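Local coordinates for protein PA_0080 (Pseudomonas aeruginosa, PDB 3ZHN) that is a lipoprotein (TssJ1) of the type VI secretion system, probably sitting in the outer membrane and helping to anchor the secretion machinery there, at residues 32-38 with 140-146; 37-43 with 95-100; 72-76 with 116-120; 125-130 with 149-153. One frame throughout, in Å; residues are numbered along the deposited sequence. Where two conformers were deposited one is given.

Contact 1: 32-38 with 140-146; sequences RVVIWLH and SHLDITL
Val34 and Trp36 meet His141 across two neighbouring parallel strands, 32-38 and 140-146. They are the central pair of one sheet of the TssJ beta-sandwich. The ladder starts where Ser140 N donates to Arg32 O, and the bonds then run in both directions as far as Leu146 N to His38 O. Val33 sends CG1 to the inner face, 4.3 Å from CD1 of Leu142. Val34 lies alongside His141 on the outer face. Its CB sits over the imidazole, 3.9 Å from the ring centroid, in a CH-pi contact. Ile35 turns back to the core, where CG2 reaches CD1 of Ile144 at 3.8 Å. Trp36 and His141 form an offset edge-to-face pair, the edge of the Trp36 six-membered ring toward the His141 face. The planes are 72° apart, and Val34 CG1 lies over one indole face. Arg156 adds a cation-pi contact to Trp36. Leu37 runs beside Ile144, with CD2 4.1 Å from Ile144 CB. His38 has its CG beside its own backbone N (chi1 -49°), and its ring is turned so that NE2 faces Asp143. ND1 donates to Glu100, so both ring nitrogens act as donors and the imidazole is probably cationic. Asp143 OD1 also pairs with Arg156. The bond from His38 NE2 to Asp143 OD1 is 2.7 Å long, lies in the ring plane and meets the oxygen on its anti side.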
loop_
_atom_site.group_PDB
_atom_site.type_symbol
_atom_site.label_atom_id
_atom_site.label_comp_id
_atom_site.label_asym_id
_atom_site.label_seq_id
_atom_site.Cartn_x
_atom_site.Cartn_y
_atom_site.Cartn_z
ATOM N N ARG A 32 13.186 1.953 9.615
ATOM C CA ARG A 32 13.130 0.636 9.020
ATOM C C ARG A 32 11.740 0.091 9.057
ATOM O O ARG A 32 11.102 0.120 10.094
ATOM C CB ARG A 32 14.031 -0.313 9.799
ATOM C CG ARG A 32 14.299 -1.604 9.070
ATOM C CD ARG A 32 15.527 -2.254 9.679
ATOM N NE ARG A 32 16.757 -1.473 9.508
ATOM C CZ ARG A 32 17.491 -1.493 8.396
ATOM N NH1 ARG A 32 17.103 -2.240 7.360
ATOM N NH2 ARG A 32 18.609 -0.776 8.320
ATOM N N VAL A 33 11.307 -0.440 7.923
ATOM C CA VAL A 33 9.981 -1.017 7.798
ATOM C C VAL A 33 10.144 -2.427 7.197
ATOM O O VAL A 33 10.864 -2.596 6.197
ATOM C CB VAL A 33 9.068 -0.148 6.899
ATOM C CG1 VAL A 33 7.699 -0.805 6.704
ATOM C CG2 VAL A 33 9.033 1.262 7.442
ATOM N N VAL A 34 9.493 -3.402 7.821
ATOM C CA VAL A 34 9.292 -4.689 7.271
ATOM C C VAL A 34 7.800 -4.909 7.086
ATOM O O VAL A 34 7.032 -4.708 8.036
ATOM C CB VAL A 34 9.887 -5.843 8.100
ATOM C CG1 VAL A 34 9.817 -7.144 7.303
ATOM C CG2 VAL A 34 11.367 -5.574 8.431
ATOM N N ILE A 35 7.411 -5.286 5.863
ATOM C CA ILE A 35 6.048 -5.566 5.543
ATOM C C ILE A 35 5.930 -6.982 5.041
ATOM O O ILE A 35 6.620 -7.365 4.052
ATOM C CB ILE A 35 5.510 -4.630 4.445
ATOM C CG1 ILE A 35 5.440 -3.171 4.969
ATOM C CG2 ILE A 35 4.114 -5.081 3.940
ATOM C CD1 ILE A 35 5.240 -2.160 3.860
ATOM N N TRP A 36 5.024 -7.704 5.695
ATOM C CA TRP A 36 4.588 -8.991 5.195
ATOM C C TRP A 36 3.264 -8.789 4.495
ATOM O O TRP A 36 2.248 -8.387 5.132
ATOM C CB TRP A 36 4.425 -10.016 6.296
ATOM C CG TRP A 36 5.706 -10.504 6.839
ATOM C CD1 TRP A 36 6.408 -11.662 6.475
ATOM C CD2 TRP A 36 6.459 -9.899 7.893
ATOM N NE1 TRP A 36 7.520 -11.798 7.254
ATOM C CE2 TRP A 36 7.600 -10.709 8.091
ATOM C CE3 TRP A 36 6.300 -8.739 8.666
ATOM C CZ2 TRP A 36 8.546 -10.433 9.054
ATOM C CZ3 TRP A 36 7.263 -8.473 9.638
ATOM C CH2 TRP A 36 8.366 -9.320 9.818
ATOM N N LEU A 37 3.250 -9.089 3.195
ATOM C CA LEU A 37 2.053 -8.924 2.346
ATOM C C LEU A 37 1.381 -10.277 2.208
ATOM O O LEU A 37 2.027 -11.234 1.803
ATOM C CB LEU A 37 2.446 -8.441 0.932
ATOM C CG LEU A 37 3.134 -7.079 0.690
ATOM C CD1 LEU A 37 3.544 -6.970 -0.767
ATOM C CD2 LEU A 37 2.150 -5.985 1.043
ATOM N N HIS A 38 0.079 -10.354 2.519
ATOM C CA HIS A 38 -0.659 -11.572 2.473
ATOM C C HIS A 38 -1.815 -11.363 1.526
ATOM O O HIS A 38 -2.752 -10.626 1.831
ATOM C CB HIS A 38 -1.236 -11.913 3.876
ATOM C CG HIS A 38 -0.258 -11.828 4.968
ATOM N ND1 HIS A 38 0.766 -12.743 5.161
ATOM C CD2 HIS A 38 -0.149 -10.919 5.956
ATOM C CE1 HIS A 38 1.472 -12.385 6.214
ATOM N NE2 HIS A 38 0.965 -11.265 6.696
ATOM N N SER A 140 9.436 -0.365 12.302
ATOM C CA SER A 140 8.035 -0.740 12.194
ATOM C C SER A 140 7.887 -2.013 11.400
ATOM O O SER A 140 8.390 -2.099 10.295
ATOM C CB SER A 140 7.205 0.396 11.522
ATOM O OG SER A 140 7.178 1.587 12.264
ATOM N N HIS A 141 7.136 -2.962 11.936
ATOM C CA HIS A 141 6.800 -4.219 11.283
ATOM C C HIS A 141 5.287 -4.251 11.058
ATOM O O HIS A 141 4.543 -3.920 11.986
ATOM C CB HIS A 141 7.311 -5.438 12.058
ATOM C CG HIS A 141 8.799 -5.608 12.044
ATOM N ND1 HIS A 141 9.414 -6.756 12.520
ATOM C CD2 HIS A 141 9.785 -4.842 11.506
ATOM C CE1 HIS A 141 10.716 -6.645 12.356
ATOM N NE2 HIS A 141 10.974 -5.482 11.763
ATOM N N LEU A 142 4.881 -4.653 9.875
ATOM C CA LEU A 142 3.478 -4.576 9.454
ATOM C C LEU A 142 3.118 -5.875 8.760
ATOM O O LEU A 142 3.834 -6.377 7.920
ATOM C CB LEU A 142 3.257 -3.411 8.552
ATOM C CG LEU A 142 3.627 -2.036 9.043
ATOM C CD1 LEU A 142 3.598 -1.065 7.924
ATOM C CD2 LEU A 142 2.637 -1.558 10.084
ATOM N N ASP A 143 1.893 -6.311 9.028
ATOM C CA ASP A 143 1.234 -7.371 8.259
ATOM C C ASP A 143 0.139 -6.677 7.481
ATOM O O ASP A 143 -0.825 -6.090 8.082
ATOM C CB ASP A 143 0.614 -8.413 9.170
ATOM C CG ASP A 143 1.683 -9.429 9.643
ATOM O OD1 ASP A 143 2.224 -10.179 8.798
ATOM O OD2 ASP A 143 1.986 -9.450 10.841
ATOM N N ILE A 144 0.259 -6.764 6.138
ATOM C CA ILE A 144 -0.702 -6.102 5.265
ATOM C C ILE A 144 -1.430 -7.203 4.481
ATOM O O ILE A 144 -0.799 -7.946 3.718
ATOM C CB ILE A 144 -0.055 -5.061 4.373
ATOM C CG1 ILE A 144 0.562 -3.963 5.265
ATOM C CG2 ILE A 144 -1.083 -4.446 3.432
ATOM C CD1 ILE A 144 1.200 -2.805 4.596
ATOM N N THR A 145 -2.756 -7.306 4.661
ATOM C CA THR A 145 -3.593 -8.281 3.991
ATOM C C THR A 145 -4.295 -7.590 2.844
ATOM O O THR A 145 -4.928 -6.545 3.045
ATOM C CB THR A 145 -4.549 -9.001 4.994
ATOM O OG1 THR A 145 -3.716 -9.603 5.988
ATOM C CG2 THR A 145 -5.364 -10.099 4.265
ATOM N N LEU A 146 -4.230 -8.208 1.670
ATOM C CA LEU A 146 -5.035 -7.819 0.540
ATOM C C LEU A 146 -6.216 -8.798 0.457
ATOM O O LEU A 146 -6.051 -9.945 0.045
ATOM C CB LEU A 146 -4.242 -7.835 -0.732
ATOM C CG LEU A 146 -2.985 -6.921 -0.691
ATOM C CD1 LEU A 146 -3.267 -5.503 -0.318
ATOM C CD2 LEU A 146 -1.800 -7.531 0.043
#

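Contact 2: 37-43 with 95-100; sequences LHAAPNL and LRPGEE
The imidazole of His38 and the carboxylate of Glu100 cross with their planes 53° apart. ND1 of His38 donates to OE1 of Glu100 at 2.6 Å, and OE1 accepts on its syn lone pair. The oxygen lies 19° out of the ring plane. A bend at chi2 (-71°) folds the Glu100 chain back toward the ring. Glu100 OE2 accepts a hydrogen bond from a water that also donates to Ala39 O, so the carboxylate is tied to the backbone as well. Asp143 holds the other ring nitrogen, NE2. Here the end of strand 31-39 pairs antiparallel with the start of edge strand 100-107, and His38 and Glu100 form a non-hydrogen-bonded pair. Ala39 N donates to Glu99 O at 2.8 Å. The type II turn from Arg96 to Glu99 brings the chain from strand 87-95 of the other sheet into strand 100-107. Gly98 N gives only weak bonds to Ala39 O and Ala40 O. The methyl of Ala39 points into this turn, with CB 3.3 Å from Arg96 O and 4.2 Å from Leu95 CB. Leu43 comes from the far end of a type I turn. Its CD2 lies 3.5 Å from Leu95 O and 4.1 Å from Pro97 CD.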
loop_
_atom_site.group_PDB
_atom_site.type_symbol
_atom_site.label_atom_id
_atom_site.label_comp_id
_atom_site.label_asym_id
_atom_site.label_seq_id
_atom_site.Cartn_x
_atom_site.Cartn_y
_atom_site.Cartn_z
ATOM N N LEU A 37 3.250 -9.089 3.195
ATOM C CA LEU A 37 2.053 -8.924 2.346
ATOM C C LEU A 37 1.381 -10.277 2.208
ATOM O O LEU A 37 2.027 -11.234 1.803
ATOM C CB LEU A 37 2.446 -8.441 0.932
ATOM C CG LEU A 37 3.134 -7.079 0.690
ATOM C CD1 LEU A 37 3.544 -6.970 -0.767
ATOM C CD2 LEU A 37 2.150 -5.985 1.043
ATOM N N HIS A 38 0.079 -10.354 2.519
ATOM C CA HIS A 38 -0.659 -11.572 2.473
ATOM C C HIS A 38 -1.815 -11.363 1.526
ATOM O O HIS A 38 -2.752 -10.626 1.831
ATOM C CB HIS A 38 -1.236 -11.913 3.876
ATOM C CG HIS A 38 -0.258 -11.828 4.968
ATOM N ND1 HIS A 38 0.766 -12.743 5.161
ATOM C CD2 HIS A 38 -0.149 -10.919 5.956
ATOM C CE1 HIS A 38 1.472 -12.385 6.214
ATOM N NE2 HIS A 38 0.965 -11.265 6.696
ATOM N N ALA A 39 -1.730 -11.984 0.346
ATOM C CA ALA A 39 -2.810 -11.885 -0.619
ATOM C C ALA A 39 -3.787 -13.001 -0.332
ATOM O O ALA A 39 -3.429 -14.181 -0.402
ATOM C CB ALA A 39 -2.270 -11.971 -2.042
ATOM N N ALA A 40 -5.067 -12.641 -0.039
ATOM C CA ALA A 40 -6.005 -13.660 0.400
ATOM C C ALA A 40 -6.348 -14.650 -0.730
ATOM O O ALA A 40 -6.219 -14.311 -1.900
ATOM C CB ALA A 40 -7.281 -12.988 0.953
ATOM N N PRO A 41 -6.824 -15.831 -0.361
ATOM C CA PRO A 41 -7.338 -16.774 -1.340
ATOM C C PRO A 41 -8.460 -16.240 -2.181
ATOM O O PRO A 41 -8.615 -16.643 -3.292
ATOM C CB PRO A 41 -7.879 -17.913 -0.452
ATOM C CG PRO A 41 -7.118 -17.873 0.810
ATOM C CD PRO A 41 -6.828 -16.413 1.019
ATOM N N ASN A 42 -9.264 -15.371 -1.612
ATOM C CA ASN A 42 -10.373 -14.728 -2.306
ATOM C C ASN A 42 -10.039 -13.297 -2.868
ATOM O O ASN A 42 -10.912 -12.423 -2.926
ATOM C CB ASN A 42 -11.634 -14.728 -1.423
ATOM C CG ASN A 42 -11.446 -13.977 -0.130
ATOM O OD1 ASN A 42 -10.326 -13.549 0.180
ATOM N ND2 ASN A 42 -12.558 -13.785 0.632
ATOM N N LEU A 43 -8.765 -13.070 -3.134
ATOM C CA LEU A 43 -8.276 -11.803 -3.648
ATOM C C LEU A 43 -9.091 -11.290 -4.839
ATOM O O LEU A 43 -9.314 -12.016 -5.775
ATOM C CB LEU A 43 -6.839 -12.004 -4.094
ATOM C CG LEU A 43 -6.041 -10.764 -4.552
ATOM C CD1 LEU A 43 -5.750 -9.883 -3.324
ATOM C CD2 LEU A 43 -4.727 -11.218 -5.146
ATOM N N LEU A 95 0.204 -9.078 -7.241
ATOM C CA LEU A 95 0.016 -10.184 -6.368
ATOM C C LEU A 95 -1.084 -11.140 -6.844
ATOM O O LEU A 95 -2.055 -10.752 -7.399
ATOM C CB LEU A 95 -0.378 -9.699 -4.972
ATOM C CG LEU A 95 0.537 -8.684 -4.298
ATOM C CD1 LEU A 95 -0.096 -8.116 -3.039
ATOM C CD2 LEU A 95 1.833 -9.348 -3.951
ATOM N N ARG A 96 -0.870 -12.416 -6.618
ATOM C CA ARG A 96 -1.771 -13.445 -6.996
ATOM C C ARG A 96 -2.468 -14.022 -5.750
ATOM O O ARG A 96 -1.942 -13.919 -4.631
ATOM C CB ARG A 96 -1.073 -14.555 -7.779
ATOM C CG ARG A 96 -0.514 -14.053 -9.102
ATOM C CD ARG A 96 -0.123 -15.200 -10.000
ATOM N NE ARG A 96 -0.458 -14.834 -11.382
ATOM C CZ ARG A 96 0.125 -13.833 -12.039
ATOM N NH1 ARG A 96 1.132 -13.134 -11.491
ATOM N NH2 ARG A 96 -0.239 -13.544 -13.278
ATOM N N PRO A 97 -3.681 -14.619 -5.944
ATOM C CA PRO A 97 -4.366 -15.178 -4.802
ATOM C C PRO A 97 -3.486 -16.155 -4.019
ATOM O O PRO A 97 -2.812 -16.994 -4.574
ATOM C CB PRO A 97 -5.610 -15.873 -5.415
ATOM C CG PRO A 97 -5.809 -15.172 -6.773
ATOM C CD PRO A 97 -4.447 -14.770 -7.193
ATOM N N GLY A 98 -3.499 -16.006 -2.709
ATOM C CA GLY A 98 -2.697 -16.856 -1.830
ATOM C C GLY A 98 -1.221 -16.487 -1.694
ATOM O O GLY A 98 -0.523 -17.070 -0.843
ATOM N N GLU A 99 -0.749 -15.527 -2.479
ATOM C CA GLU A 99 0.637 -15.125 -2.429
ATOM C C GLU A 99 1.071 -14.478 -1.078
ATOM O O GLU A 99 0.318 -13.770 -0.487
ATOM C CB GLU A 99 0.951 -14.188 -3.598
ATOM C CG GLU A 99 2.425 -13.889 -3.739
ATOM C CD GLU A 99 2.809 -13.099 -5.016
ATOM O OE1 GLU A 99 1.970 -12.999 -5.931
ATOM O OE2 GLU A 99 4.007 -12.705 -5.094
ATOM N N GLU A 100 2.331 -14.741 -0.701
ATOM C CA GLU A 100 2.973 -14.172 0.462
ATOM C C GLU A 100 4.319 -13.556 0.017
ATOM O O GLU A 100 5.085 -14.191 -0.744
ATOM C CB GLU A 100 3.302 -15.319 1.429
ATOM C CG GLU A 100 2.102 -16.108 1.998
ATOM C CD GLU A 100 1.327 -15.287 2.966
ATOM O OE1 GLU A 100 1.939 -14.318 3.488
ATOM O OE2 GLU A 100 0.117 -15.528 3.216
HETATM O O HOH W 1 -2.340 -15.097 2.016
#

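Contact 3: 72-76 with 116-120; sequences YFALT and FVAAY
Apolar contacts centre on Val117, which points toward helix 72-76 and is met by three of its side chains. Tyr72 and Leu75 cross it obliquely, and Thr76 crosses it at about a right angle. The two methyls divide the work. CG1 of Val117 touches Tyr72 CE2 at 3.7 Å and Thr76 CG2 at 4.0 Å. CG2 of Val117 touches Leu75 CD1 at 3.9 Å. Within the helix, Thr76 CG2 also lies over one face of the Tyr72 ring, near its rim. The tyrosine ring swings out to the strand because its CG lies opposite the backbone N (chi1 -179°). The phenol end thus passes beyond Val117, and OH comes within 3.1 Å of Ala119 CB. Ala119 is the centre of an inverse gamma turn. An aromatic contact holds the same ring from further along the chain, since Trp128 meets Tyr72 edge to face. Polar contacts are local to the helix. Tyr72 O accepts from both Thr76 N and Thr76 OG1, and the hydroxyl comes from above the carbonyl plane at 3.0 Å. With OG1 so engaged, CG2 is the branch that meets Val117. Tyr59 of strand 54-61 also ties the helix down through its OH to Leu75 O. Helix 72-76 lies across strand segment 116-118, their directions 113° apart. It packs on the outer face of the four-stranded antiparallel sheet of the TssJ sandwich, to which strand 113-118 belongs.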
loop_
_atom_site.group_PDB
_atom_site.type_symbol
_atom_site.label_atom_id
_atom_site.label_comp_id
_atom_site.label_asym_id
_atom_site.label_seq_id
_atom_site.Cartn_x
_atom_site.Cartn_y
_atom_site.Cartn_z
ATOM N N TYR A 72 -8.379 8.183 -7.955
ATOM C CA TYR A 72 -7.669 6.993 -8.338
ATOM C C TYR A 72 -6.788 7.165 -9.590
ATOM O O TYR A 72 -5.613 6.837 -9.523
ATOM C CB TYR A 72 -8.636 5.844 -8.570
ATOM C CG TYR A 72 -7.956 4.574 -8.959
ATOM C CD1 TYR A 72 -7.638 4.339 -10.259
ATOM C CD2 TYR A 72 -7.640 3.619 -7.971
ATOM C CE1 TYR A 72 -6.990 3.154 -10.645
ATOM C CE2 TYR A 72 -6.983 2.474 -8.296
ATOM C CZ TYR A 72 -6.664 2.214 -9.649
ATOM O OH TYR A 72 -5.978 1.074 -10.032
ATOM N N PHE A 73 -7.346 7.633 -10.702
ATOM C CA PHE A 73 -6.551 7.757 -11.897
ATOM C C PHE A 73 -5.352 8.734 -11.717
ATOM O O PHE A 73 -4.264 8.572 -12.297
ATOM C CB PHE A 73 -7.364 8.219 -13.113
ATOM C CG PHE A 73 -8.241 7.149 -13.727
ATOM C CD1 PHE A 73 -7.736 5.941 -14.103
ATOM C CD2 PHE A 73 -9.600 7.431 -14.007
ATOM C CE1 PHE A 73 -8.569 5.001 -14.720
ATOM C CE2 PHE A 73 -10.426 6.514 -14.613
ATOM C CZ PHE A 73 -9.891 5.312 -14.996
ATOM N N ALA A 74 -5.565 9.745 -10.888
ATOM C CA ALA A 74 -4.536 10.758 -10.657
ATOM C C ALA A 74 -3.354 10.082 -9.905
ATOM O O ALA A 74 -2.209 10.332 -10.194
ATOM C CB ALA A 74 -5.130 11.948 -9.863
ATOM N N LEU A 75 -3.656 9.219 -8.941
ATOM C CA LEU A 75 -2.624 8.531 -8.149
ATOM C C LEU A 75 -1.900 7.445 -8.935
ATOM O O LEU A 75 -0.731 7.085 -8.597
ATOM C CB LEU A 75 -3.252 7.868 -6.898
ATOM C CG LEU A 75 -3.642 8.861 -5.833
ATOM C CD1 LEU A 75 -4.275 8.179 -4.642
ATOM C CD2 LEU A 75 -2.477 9.766 -5.399
ATOM N N THR A 76 -2.581 6.830 -9.878
ATOM C CA THR A 76 -2.016 5.678 -10.575
ATOM C C THR A 76 -1.307 6.036 -11.873
ATOM O O THR A 76 -0.320 5.464 -12.188
ATOM C CB THR A 76 -3.085 4.590 -10.827
ATOM O OG1 THR A 76 -4.138 5.090 -11.531
ATOM C CG2 THR A 76 -3.713 4.156 -9.615
ATOM N N PHE A 116 -0.865 3.384 0.180
ATOM C CA PHE A 116 -1.172 2.155 -0.528
ATOM C C PHE A 116 -2.385 2.393 -1.410
ATOM O O PHE A 116 -3.392 2.902 -0.911
ATOM C CB PHE A 116 -1.435 0.983 0.388
ATOM C CG PHE A 116 -0.304 0.714 1.343
ATOM C CD1 PHE A 116 -0.218 1.400 2.541
ATOM C CD2 PHE A 116 0.684 -0.226 1.035
ATOM C CE1 PHE A 116 0.856 1.192 3.391
ATOM C CE2 PHE A 116 1.771 -0.425 1.846
ATOM C CZ PHE A 116 1.834 0.273 3.017
ATOM N N VAL A 117 -2.303 1.966 -2.696
ATOM C CA VAL A 117 -3.399 1.969 -3.639
ATOM C C VAL A 117 -3.459 0.566 -4.285
ATOM O O VAL A 117 -2.457 0.087 -4.830
ATOM C CB VAL A 117 -3.246 3.009 -4.737
ATOM C CG1 VAL A 117 -4.297 2.899 -5.830
ATOM C CG2 VAL A 117 -3.285 4.407 -4.169
ATOM N N ALA A 118 -4.622 -0.078 -4.159
ATOM C CA ALA A 118 -4.851 -1.400 -4.753
ATOM C C ALA A 118 -5.904 -1.249 -5.850
ATOM O O ALA A 118 -6.970 -0.671 -5.639
ATOM C CB ALA A 118 -5.382 -2.303 -3.695
ATOM N N ALA A 119 -5.615 -1.844 -6.994
ATOM C CA ALA A 119 -6.463 -1.761 -8.153
ATOM C C ALA A 119 -7.560 -2.797 -8.110
ATOM O O ALA A 119 -7.650 -3.696 -8.969
ATOM C CB ALA A 119 -5.620 -1.942 -9.396
ATOM N N TYR A 120 -8.412 -2.665 -7.095
ATOM C CA TYR A 120 -9.597 -3.530 -6.991
ATOM C C TYR A 120 -10.553 -3.296 -8.203
ATOM O O TYR A 120 -10.711 -2.167 -8.668
ATOM C CB TYR A 120 -10.343 -3.340 -5.640
ATOM C CG TYR A 120 -9.684 -4.037 -4.503
ATOM C CD1 TYR A 120 -9.703 -5.397 -4.448
ATOM C CD2 TYR A 120 -8.929 -3.374 -3.564
ATOM C CE1 TYR A 120 -9.089 -6.104 -3.428
ATOM C CE2 TYR A 120 -8.307 -4.073 -2.531
ATOM C CZ TYR A 120 -8.409 -5.446 -2.454
ATOM O OH TYR A 120 -7.766 -6.137 -1.437
#

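Contact 4: 125-130 with 149-153; sequences RATWRQ and QAIGI
Gln130 reaches across to Ile151 and grips its backbone, linking edge strands 129-133 and 151-155 of the two sheets of the beta-sandwich. Gln130 NE2 donates to Ile151 O at 2.8 Å, close to the plane of its own amide. The donor is tilted 32° from the carbonyl plane. A bend at chi2 (-73°) brings the amide there, while CG of Gln130 slides past Ile151 and lies 3.8 Å from its CB. Gln130 CB also meets Ile153 CD1. Just before the strands, Thr127 and Ala150 form a single backbone bridge. Thr127 N donates to Gln149 O, and Ile151 N donates back to Thr127 O at 3.1 Å. The CB atoms of Thr127 and Ala150 touch beside this bridge at 3.7 Å. Further out, CD1 of Ile151 rests 3.5 Å from Trp128 O. Phe116, Ala118, Ile144 and Leu146 touch the Ile151 side chain between the sheets. Trp128 leaves the backbone away from 149-153, and its ring meets Tyr72 edge to face. The Arg129 guanidinium lies with one face over Trp128 CH2 and bonds to Ala70 O. At the exposed end Arg125 and Gln149 cross at about a right angle, their flat groups 82° apart. Asp122 forms a salt bridge with Arg125 NE. One water accepts from Arg125 NH1 and donates to Gln149 OE1, and Arg125 CD lies 3.3 Å from that same oxygen.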
loop_
_atom_site.group_PDB
_atom_site.type_symbol
_atom_site.label_atom_id
_atom_site.label_comp_id
_atom_site.label_asym_id
_atom_site.label_seq_id
_atom_site.Cartn_x
_atom_site.Cartn_y
_atom_site.Cartn_z
ATOM N N ARG A 125 -16.985 -0.553 -3.830
ATOM C CA ARG A 125 -17.151 -1.396 -2.660
ATOM C C ARG A 125 -15.853 -1.602 -1.887
ATOM O O ARG A 125 -15.899 -2.171 -0.770
ATOM C CB ARG A 125 -17.662 -2.796 -3.113
ATOM C CG ARG A 125 -16.519 -3.712 -3.596
ATOM C CD ARG A 125 -16.863 -5.099 -4.058
ATOM N NE ARG A 125 -17.719 -5.034 -5.258
ATOM C CZ ARG A 125 -18.194 -6.121 -5.890
ATOM N NH1 ARG A 125 -17.950 -7.341 -5.468
ATOM N NH2 ARG A 125 -18.903 -6.003 -6.967
ATOM N N ALA A 126 -14.728 -1.108 -2.415
ATOM C CA ALA A 126 -13.448 -1.513 -1.887
ATOM C C ALA A 126 -12.831 -0.475 -0.956
ATOM O O ALA A 126 -12.963 0.731 -1.183
ATOM C CB ALA A 126 -12.472 -1.819 -3.043
ATOM N N THR A 127 -12.059 -0.956 0.025
ATOM C CA THR A 127 -11.083 -0.088 0.728
ATOM C C THR A 127 -9.776 -0.243 -0.026
ATOM O O THR A 127 -8.878 -1.038 0.246
ATOM C CB THR A 127 -10.979 -0.504 2.170
ATOM O OG1 THR A 127 -12.287 -0.488 2.749
ATOM C CG2 THR A 127 -10.124 0.423 2.990
ATOM N N TRP A 128 -9.671 0.605 -1.038
ATOM C CA TRP A 128 -8.585 0.551 -1.988
ATOM C C TRP A 128 -7.409 1.474 -1.722
ATOM O O TRP A 128 -6.385 1.361 -2.398
ATOM C CB TRP A 128 -9.059 0.795 -3.431
ATOM C CG TRP A 128 -9.748 2.127 -3.594
ATOM C CD1 TRP A 128 -11.113 2.344 -3.585
ATOM C CD2 TRP A 128 -9.165 3.370 -3.979
ATOM N NE1 TRP A 128 -11.383 3.666 -3.884
ATOM C CE2 TRP A 128 -10.213 4.319 -4.119
ATOM C CE3 TRP A 128 -7.826 3.805 -4.166
ATOM C CZ2 TRP A 128 -9.962 5.670 -4.456
ATOM C CZ3 TRP A 128 -7.585 5.115 -4.500
ATOM C CH2 TRP A 128 -8.652 6.039 -4.645
ATOM N N ARG A 129 -7.532 2.330 -0.712
ATOM C CA ARG A 129 -6.491 3.208 -0.329
ATOM C C ARG A 129 -6.304 3.141 1.191
ATOM O O ARG A 129 -7.277 3.125 1.931
ATOM C CB ARG A 129 -6.818 4.652 -0.763
ATOM C CG ARG A 129 -5.792 5.678 -0.313
ATOM C CD ARG A 129 -5.928 7.039 -0.975
ATOM N NE ARG A 129 -7.297 7.468 -0.829
ATOM C CZ ARG A 129 -7.890 8.351 -1.635
ATOM N NH1 ARG A 129 -7.177 9.062 -2.473
ATOM N NH2 ARG A 129 -9.209 8.446 -1.604
ATOM N N GLN A 130 -5.042 3.179 1.638
ATOM C CA GLN A 130 -4.671 3.308 3.015
ATOM C C GLN A 130 -3.471 4.229 3.149
ATOM O O GLN A 130 -2.675 4.304 2.226
ATOM C CB GLN A 130 -4.317 1.967 3.645
ATOM C CG GLN A 130 -5.416 0.922 3.764
ATOM C CD GLN A 130 -6.420 1.213 4.808
ATOM O OE1 GLN A 130 -6.446 2.245 5.383
ATOM N NE2 GLN A 130 -7.264 0.260 5.064
ATOM N N GLN A 149 -11.813 -7.366 -0.963
ATOM C CA GLN A 149 -12.187 -5.982 -1.287
ATOM C C GLN A 149 -11.607 -4.902 -0.377
ATOM O O GLN A 149 -12.097 -3.776 -0.399
ATOM C CB GLN A 149 -13.758 -5.776 -1.367
ATOM C CG GLN A 149 -14.459 -5.967 -0.101
ATOM C CD GLN A 149 -15.950 -6.120 -0.209
ATOM O OE1 GLN A 149 -16.464 -6.590 -1.178
ATOM N NE2 GLN A 149 -16.629 -5.704 0.820
ATOM N N ALA A 150 -10.520 -5.195 0.338
ATOM C CA ALA A 150 -9.968 -4.241 1.240
ATOM C C ALA A 150 -8.504 -4.566 1.572
ATOM O O ALA A 150 -8.134 -5.745 1.764
ATOM C CB ALA A 150 -10.780 -4.205 2.538
ATOM N N ILE A 151 -7.742 -3.497 1.691
ATOM C CA ILE A 151 -6.414 -3.499 2.287
ATOM C C ILE A 151 -6.594 -3.383 3.789
ATOM O O ILE A 151 -7.231 -2.447 4.244
ATOM C CB ILE A 151 -5.537 -2.317 1.843
ATOM C CG1 ILE A 151 -5.476 -2.201 0.321
ATOM C CG2 ILE A 151 -4.181 -2.435 2.492
ATOM C CD1 ILE A 151 -4.912 -0.905 -0.135
ATOM N N GLY A 152 -6.019 -4.313 4.543
ATOM C CA GLY A 152 -5.993 -4.349 5.975
ATOM C C GLY A 152 -4.550 -4.322 6.500
ATOM O O GLY A 152 -3.713 -5.137 6.137
ATOM N N ILE A 153 -4.281 -3.392 7.421
ATOM C CA ILE A 153 -2.969 -3.281 7.999
ATOM C C ILE A 153 -3.030 -3.536 9.514
ATOM O O ILE A 153 -3.902 -2.984 10.236
ATOM C CB ILE A 153 -2.425 -1.849 7.769
ATOM C CG1 ILE A 153 -2.465 -1.416 6.302
ATOM C CG2 ILE A 153 -1.049 -1.658 8.435
ATOM C CD1 ILE A 153 -2.016 0.038 6.082
HETATM O O HOH W 2 -16.026 -8.287 -3.356
#

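Overall arrangement
Contacts 1 and 2 share Leu37 and His38 on strand 31-39, and their centres are 13 Å apart. Leu146 O of contact 1 also probably bonds to Ala40 N of contact 2. Contact 4 joins this sheet at strand 151-155, where Thr145 N meets Gly152 O at 2.8 Å. Its other segment, 125-130, probably bonds to strand 113-118 of contact 3 through Trp128 O to Ala118 N. The centres of contacts 3 and 4 are 11 Å apart. Contacts 1 and 3 lie on opposite sides of the chain's centre, their centres 19 Å apart, yet Ile144 CD1 touches Phe116 CZ at 3.5 Å in the core between the sheets.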